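Local coordinates for Exo-beta-1,4-mannosidase (Rhizomucor miehei, PDB 4LYP), which probably hydrolyses beta-1,4-linked mannosides from their non-reducing ends as a family 5 glycoside hydrolase, and also shows transglycosylation activity, at residues A[240-252]-A[271-285]. Residues are numbered along the deposited sequence; the frame is centred on the assembly and turned at random.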
loop_
_atom_site.group_PDB
_atom_site.type_symbol
_atom_site.label_atom_id
_atom_site.label_comp_id
_atom_site.label_asym_id
_atom_site.label_seq_id
_atom_site.Cartn_x
_atom_site.Cartn_y
_atom_site.Cartn_z
ATOM N N GLN A 240 -11.553 -5.760 -6.391
ATOM C CA GLN A 240 -11.621 -7.075 -7.017
ATOM C C GLN A 240 -12.597 -7.062 -8.196
ATOM O O GLN A 240 -13.808 -7.129 -8.031
ATOM C CB GLN A 240 -12.004 -8.141 -5.990
ATOM C CG GLN A 240 -11.030 -8.263 -4.806
ATOM C CD GLN A 240 -9.670 -8.735 -5.266
ATOM O OE1 GLN A 240 -9.521 -9.874 -5.748
ATOM N NE2 GLN A 240 -8.650 -7.878 -5.207
ATOM N N GLU A 241 -12.044 -6.966 -9.411
ATOM C CA GLU A 241 -12.876 -6.955 -10.652
ATOM C C GLU A 241 -14.014 -5.936 -10.534
ATOM O O GLU A 241 -15.172 -6.287 -10.854
ATOM C CB GLU A 241 -13.349 -8.387 -10.947
ATOM C CG GLU A 241 -12.121 -9.255 -11.228
ATOM C CD GLU A 241 -12.426 -10.332 -12.241
ATOM O OE1 GLU A 241 -12.529 -10.103 -13.522
ATOM O OE2 GLU A 241 -12.659 -11.399 -11.780
ATOM N N ALA A 242 -13.745 -4.737 -10.107
ATOM C CA ALA A 242 -14.748 -3.689 -10.003
ATOM C C ALA A 242 -15.064 -3.179 -11.421
ATOM O O ALA A 242 -14.207 -3.193 -12.321
ATOM C CB ALA A 242 -14.205 -2.585 -9.159
ATOM N N PRO A 243 -16.289 -2.656 -11.644
ATOM C CA PRO A 243 -16.633 -2.240 -13.002
ATOM C C PRO A 243 -15.918 -0.984 -13.398
ATOM O O PRO A 243 -15.629 -0.064 -12.566
ATOM C CB PRO A 243 -18.126 -2.031 -12.933
ATOM C CG PRO A 243 -18.406 -1.860 -11.498
ATOM C CD PRO A 243 -17.388 -2.572 -10.707
ATOM N N ALA A 244 -15.645 -0.863 -14.706
ATOM C CA ALA A 244 -15.012 0.326 -15.268
ATOM C C ALA A 244 -15.740 1.602 -14.826
ATOM O O ALA A 244 -15.141 2.646 -14.539
ATOM C CB ALA A 244 -14.947 0.268 -16.801
ATOM N N SER A 245 -17.080 1.547 -14.825
ATOM C CA SER A 245 -17.853 2.765 -14.489
ATOM C C SER A 245 -17.578 3.236 -13.065
ATOM O O SER A 245 -17.632 4.426 -12.783
ATOM C CB SER A 245 -19.355 2.457 -14.639
ATOM O OG SER A 245 -19.737 1.306 -13.844
ATOM N N TRP A 246 -17.274 2.296 -12.145
ATOM C CA TRP A 246 -16.966 2.688 -10.757
ATOM C C TRP A 246 -15.594 3.366 -10.708
ATOM O O TRP A 246 -15.449 4.418 -10.080
ATOM C CB TRP A 246 -17.054 1.485 -9.857
ATOM C CG TRP A 246 -16.678 1.727 -8.441
ATOM C CD1 TRP A 246 -17.467 2.262 -7.477
ATOM C CD2 TRP A 246 -15.380 1.429 -7.811
ATOM N NE1 TRP A 246 -16.788 2.320 -6.265
ATOM C CE2 TRP A 246 -15.516 1.810 -6.425
ATOM C CE3 TRP A 246 -14.167 0.907 -8.272
ATOM C CZ2 TRP A 246 -14.484 1.658 -5.519
ATOM C CZ3 TRP A 246 -13.152 0.697 -7.324
ATOM C CH2 TRP A 246 -13.302 1.112 -5.974
ATOM N N PHE A 247 -14.594 2.801 -11.409
ATOM C CA PHE A 247 -13.324 3.468 -11.484
ATOM C C PHE A 247 -13.481 4.841 -12.079
ATOM O O PHE A 247 -12.831 5.803 -11.591
ATOM C CB PHE A 247 -12.328 2.675 -12.318
ATOM C CG PHE A 247 -11.805 1.456 -11.622
ATOM C CD1 PHE A 247 -10.839 1.554 -10.581
ATOM C CD2 PHE A 247 -12.262 0.154 -11.974
ATOM C CE1 PHE A 247 -10.349 0.437 -9.957
ATOM C CE2 PHE A 247 -11.741 -0.966 -11.317
ATOM C CZ PHE A 247 -10.780 -0.819 -10.316
ATOM N N GLU A 248 -14.262 4.996 -13.147
ATOM C CA GLU A 248 -14.421 6.322 -13.771
ATOM C C GLU A 248 -15.019 7.309 -12.781
ATOM O O GLU A 248 -14.572 8.441 -12.585
ATOM C CB GLU A 248 -15.339 6.186 -15.010
ATOM C CG GLU A 248 -15.603 7.506 -15.718
ATOM C CD GLU A 248 -14.334 7.964 -16.309
ATOM O OE1 GLU A 248 -13.577 7.177 -16.929
ATOM O OE2 GLU A 248 -14.118 9.149 -16.195
ATOM N N GLU A 249 -16.070 6.869 -12.082
ATOM C CA GLU A 249 -16.766 7.799 -11.214
ATOM C C GLU A 249 -15.924 8.190 -10.002
ATOM O O GLU A 249 -15.903 9.359 -9.622
ATOM C CB GLU A 249 -18.085 7.118 -10.803
ATOM C CG GLU A 249 -19.174 8.084 -10.411
ATOM C CD GLU A 249 -19.380 7.826 -9.005
ATOM O OE1 GLU A 249 -20.439 7.299 -8.523
ATOM O OE2 GLU A 249 -18.378 8.084 -8.385
ATOM N N ILE A 250 -15.313 7.207 -9.330
ATOM C CA ILE A 250 -14.595 7.551 -8.109
ATOM C C ILE A 250 -13.345 8.324 -8.436
ATOM O O ILE A 250 -12.976 9.260 -7.722
ATOM C CB ILE A 250 -14.321 6.327 -7.205
ATOM C CG1 ILE A 250 -15.512 5.475 -6.817
ATOM C CG2 ILE A 250 -13.656 6.819 -5.884
ATOM C CD1 ILE A 250 -16.562 6.280 -6.039
ATOM N N SER A 251 -12.628 7.932 -9.521
ATOM C CA SER A 251 -11.401 8.687 -9.843
ATOM C C SER A 251 -11.725 10.163 -10.144
ATOM O O SER A 251 -10.986 11.040 -9.781
ATOM C CB SER A 251 -10.660 8.036 -10.994
ATOM O OG SER A 251 -11.426 8.069 -12.229
ATOM N N THR A 252 -12.857 10.401 -10.824
ATOM C CA THR A 252 -13.225 11.769 -11.196
ATOM C C THR A 252 -13.611 12.539 -9.933
ATOM O O THR A 252 -13.245 13.704 -9.775
ATOM C CB THR A 252 -14.407 11.714 -12.195
ATOM O OG1 THR A 252 -13.908 11.150 -13.368
ATOM C CG2 THR A 252 -14.983 13.141 -12.513
ATOM N N LEU A 271 -4.505 -10.269 -13.091
ATOM C CA LEU A 271 -5.339 -11.050 -14.039
ATOM C C LEU A 271 -4.836 -10.851 -15.449
ATOM O O LEU A 271 -3.683 -11.222 -15.732
ATOM C CB LEU A 271 -6.828 -10.634 -13.821
ATOM C CG LEU A 271 -7.332 -10.938 -12.394
ATOM C CD1 LEU A 271 -8.789 -10.469 -12.236
ATOM C CD2 LEU A 271 -7.237 -12.418 -11.986
ATOM N N ASP A 272 -5.601 -10.209 -16.303
ATOM C CA ASP A 272 -5.233 -10.045 -17.723
ATOM C C ASP A 272 -5.239 -8.544 -18.076
ATOM O O ASP A 272 -5.512 -7.672 -17.233
ATOM C CB ASP A 272 -6.196 -10.904 -18.602
ATOM C CG ASP A 272 -7.670 -10.499 -18.459
ATOM O OD1 ASP A 272 -8.019 -9.575 -17.648
ATOM O OD2 ASP A 272 -8.538 -11.186 -19.044
ATOM N N GLU A 273 -4.985 -8.301 -19.376
ATOM C CA GLU A 273 -4.943 -6.884 -19.821
ATOM C C GLU A 273 -6.342 -6.223 -19.750
ATOM O O GLU A 273 -6.448 -5.056 -19.499
ATOM C CB GLU A 273 -4.376 -6.791 -21.209
ATOM C CG GLU A 273 -3.802 -5.332 -21.487
ATOM C CD GLU A 273 -3.020 -5.168 -22.815
ATOM O OE1 GLU A 273 -3.056 -6.138 -23.601
ATOM O OE2 GLU A 273 -2.454 -4.029 -23.123
ATOM N N TYR A 274 -7.423 -7.006 -19.936
ATOM C CA TYR A 274 -8.778 -6.459 -19.852
ATOM C C TYR A 274 -8.998 -5.895 -18.447
ATOM O O TYR A 274 -9.505 -4.799 -18.269
ATOM C CB TYR A 274 -9.822 -7.616 -20.112
ATOM C CG TYR A 274 -11.255 -7.137 -20.016
ATOM C CD1 TYR A 274 -11.869 -6.614 -21.153
ATOM C CD2 TYR A 274 -11.964 -7.134 -18.782
ATOM C CE1 TYR A 274 -13.174 -6.112 -21.093
ATOM C CE2 TYR A 274 -13.269 -6.622 -18.740
ATOM C CZ TYR A 274 -13.844 -6.140 -19.901
ATOM O OH TYR A 274 -15.153 -5.659 -19.865
ATOM N N ASP A 275 -8.639 -6.676 -17.421
ATOM C CA ASP A 275 -8.786 -6.224 -16.033
ATOM C C ASP A 275 -7.919 -4.968 -15.809
ATOM O O ASP A 275 -8.343 -4.010 -15.135
ATOM C CB ASP A 275 -8.355 -7.351 -15.108
ATOM C CG ASP A 275 -8.269 -6.955 -13.642
ATOM O OD1 ASP A 275 -9.346 -6.757 -13.018
ATOM O OD2 ASP A 275 -7.131 -6.915 -13.137
ATOM N N PHE A 276 -6.674 -5.007 -16.321
ATOM C CA PHE A 276 -5.789 -3.830 -16.201
ATOM C C PHE A 276 -6.407 -2.589 -16.790
ATOM O O PHE A 276 -6.382 -1.495 -16.165
ATOM C CB PHE A 276 -4.447 -4.195 -16.871
ATOM C CG PHE A 276 -3.386 -3.142 -16.748
ATOM C CD1 PHE A 276 -3.269 -2.130 -17.708
ATOM C CD2 PHE A 276 -2.469 -3.177 -15.665
ATOM C CE1 PHE A 276 -2.238 -1.197 -17.591
ATOM C CE2 PHE A 276 -1.463 -2.244 -15.559
ATOM C CZ PHE A 276 -1.340 -1.279 -16.524
ATOM N N ASP A 277 -6.954 -2.684 -17.995
ATOM C CA ASP A 277 -7.539 -1.529 -18.667
ATOM C C ASP A 277 -8.826 -1.056 -17.996
ATOM O O ASP A 277 -9.139 0.123 -17.962
ATOM C CB ASP A 277 -7.770 -1.819 -20.166
ATOM C CG ASP A 277 -6.477 -1.955 -20.920
ATOM O OD1 ASP A 277 -5.405 -1.557 -20.412
ATOM O OD2 ASP A 277 -6.512 -2.381 -22.094
ATOM N N ARG A 278 -9.585 -2.009 -17.476
ATOM C CA ARG A 278 -10.843 -1.673 -16.791
ATOM C C ARG A 278 -10.560 -0.711 -15.595
ATOM O O ARG A 278 -11.341 0.192 -15.319
ATOM C CB ARG A 278 -11.475 -2.955 -16.268
ATOM C CG ARG A 278 -12.645 -2.798 -15.365
ATOM C CD ARG A 278 -13.435 -4.079 -15.146
ATOM N NE ARG A 278 -12.572 -5.116 -14.546
ATOM C CZ ARG A 278 -12.794 -6.424 -14.584
ATOM N NH1 ARG A 278 -13.927 -6.903 -15.142
ATOM N NH2 ARG A 278 -11.872 -7.297 -14.054
ATOM N N ALA A 279 -9.418 -0.916 -14.926
ATOM C CA ALA A 279 -9.058 -0.069 -13.804
ATOM C C ALA A 279 -8.347 1.221 -14.245
ATOM O O ALA A 279 -8.487 2.256 -13.639
ATOM C CB ALA A 279 -8.094 -0.821 -12.849
ATOM N N HIS A 280 -7.490 1.099 -15.300
ATOM C CA HIS A 280 -6.512 2.173 -15.574
ATOM C C HIS A 280 -6.852 3.061 -16.771
ATOM O O HIS A 280 -6.283 4.153 -16.845
ATOM C CB HIS A 280 -5.134 1.566 -15.793
ATOM C CG HIS A 280 -4.609 0.857 -14.581
ATOM N ND1 HIS A 280 -4.270 -0.451 -14.561
ATOM C CD2 HIS A 280 -4.247 1.356 -13.344
ATOM C CE1 HIS A 280 -3.807 -0.781 -13.321
ATOM N NE2 HIS A 280 -3.756 0.304 -12.600
ATOM N N ASP A 281 -7.707 2.606 -17.706
ATOM C CA ASP A 281 -7.950 3.405 -18.907
ATOM C C ASP A 281 -9.058 4.423 -18.630
ATOM O O ASP A 281 -10.188 4.301 -19.110
ATOM C CB ASP A 281 -8.288 2.478 -20.087
ATOM C CG ASP A 281 -8.381 3.218 -21.410
ATOM O OD1 ASP A 281 -7.941 4.348 -21.487
ATOM O OD2 ASP A 281 -8.893 2.613 -22.350
ATOM N N HIS A 282 -8.719 5.433 -17.856
ATOM C CA HIS A 282 -9.622 6.487 -17.451
ATOM C C HIS A 282 -8.863 7.779 -17.407
ATOM O O HIS A 282 -7.682 7.772 -16.966
ATOM C CB HIS A 282 -10.251 6.232 -16.059
ATOM C CG HIS A 282 -11.049 4.943 -16.021
ATOM N ND1 HIS A 282 -12.282 4.829 -16.543
ATOM C CD2 HIS A 282 -10.690 3.699 -15.604
ATOM C CE1 HIS A 282 -12.695 3.565 -16.468
ATOM N NE2 HIS A 282 -11.693 2.845 -15.884
ATOM N N LYS A 283 -9.503 8.891 -17.749
ATOM C CA LYS A 283 -8.813 10.154 -17.767
ATOM C C LYS A 283 -8.202 10.473 -16.375
ATOM O O LYS A 283 -7.136 11.137 -16.275
ATOM C CB LYS A 283 -9.812 11.292 -18.149
ATOM C CG LYS A 283 -9.195 12.703 -18.149
ATOM C CD LYS A 283 -10.144 13.685 -18.754
ATOM C CE LYS A 283 -9.492 15.053 -19.050
ATOM N NZ LYS A 283 -8.083 15.026 -19.535
ATOM N N ASN A 284 -8.931 10.142 -15.303
ATOM C CA ASN A 284 -8.517 10.570 -13.966
ATOM C C ASN A 284 -7.826 9.451 -13.208
ATOM O O ASN A 284 -7.733 9.521 -11.978
ATOM C CB ASN A 284 -9.678 11.173 -13.197
ATOM C CG ASN A 284 -10.124 12.422 -13.871
ATOM O OD1 ASN A 284 -9.295 13.270 -14.157
ATOM N ND2 ASN A 284 -11.440 12.542 -14.170
ATOM N N ILE A 285 -7.306 8.445 -13.915
ATOM C CA ILE A 285 -6.314 7.534 -13.351
ATOM C C ILE A 285 -4.998 7.889 -13.988
ATOM O O ILE A 285 -4.791 7.643 -15.182
ATOM C CB ILE A 285 -6.707 6.049 -13.541
ATOM C CG1 ILE A 285 -8.006 5.702 -12.801
ATOM C CG2 ILE A 285 -5.528 5.136 -13.119
ATOM C CD1 ILE A 285 -7.930 5.691 -11.286
HETATM O O HOH W 1 -9.408 -6.755 -10.250
HETATM O O HOH W 2 -10.278 -10.394 -16.075
HETATM O O HOH W 3 -15.277 -9.401 -15.037
HETATM O O HOH W 4 -11.573 9.137 -14.941
HETATM O O HOH W 5 -12.163 8.711 -18.732
#
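Two successive outer helices of a TIM barrel pack here through Phe-247 and Ala-279, while His-282 and Arg-278 bridge the two segments. Segment axes of helices 244-252 and 273-280 approach to 8.4 Å at 28°, a near-parallel pairing. The Phe-247 ring lies flat on the second helix: Ala-279 CA stands 3.6 Å from its centroid, a CH-pi contact, while Trp-246 CE3 covers the opposite face. His-282, just past the end of helix 273-280, is held at both nitrogens. Its ND1 donates to Glu-248 OE1 at 2.7 Å, on that oxygen's anti side but tilted out of the carboxylate plane, and NE2 donates to Arg-278 O at 2.7 Å and 167°; this double grip fixes the ring's rotation and would be consistent with a doubly protonated, positively charged ring. Glu-248 reaches it because CG is anti to the backbone N and the chain bends at chi2. In beta/alpha order, helix 244-257 follows strand 230-234 and helix 273-280 follows strand 262-264, and Ile-250 of the first helix turns to helix 197-213, the preceding neighbour. Ahead of helix 244-252, Glu-241 OE1 receives Arg-278 NH2 at 2.9 Å, which also meets Asp-275 OD1 at 2.8 Å, both acceptors near the guanidinium plane and both using anti lone pairs, so one nitrogen draws together two carboxylates that would otherwise probably repel. Water 1 also links Glu-241 N to Asp-275 OD1. Farther along, Asn-284 ND2 donates to Thr-252 OG1 at 2.9 Å and 152°, its acceptor close to the amide plane, while Ile-285 CD1 packs on Ser-251 CB at 3.6 Å.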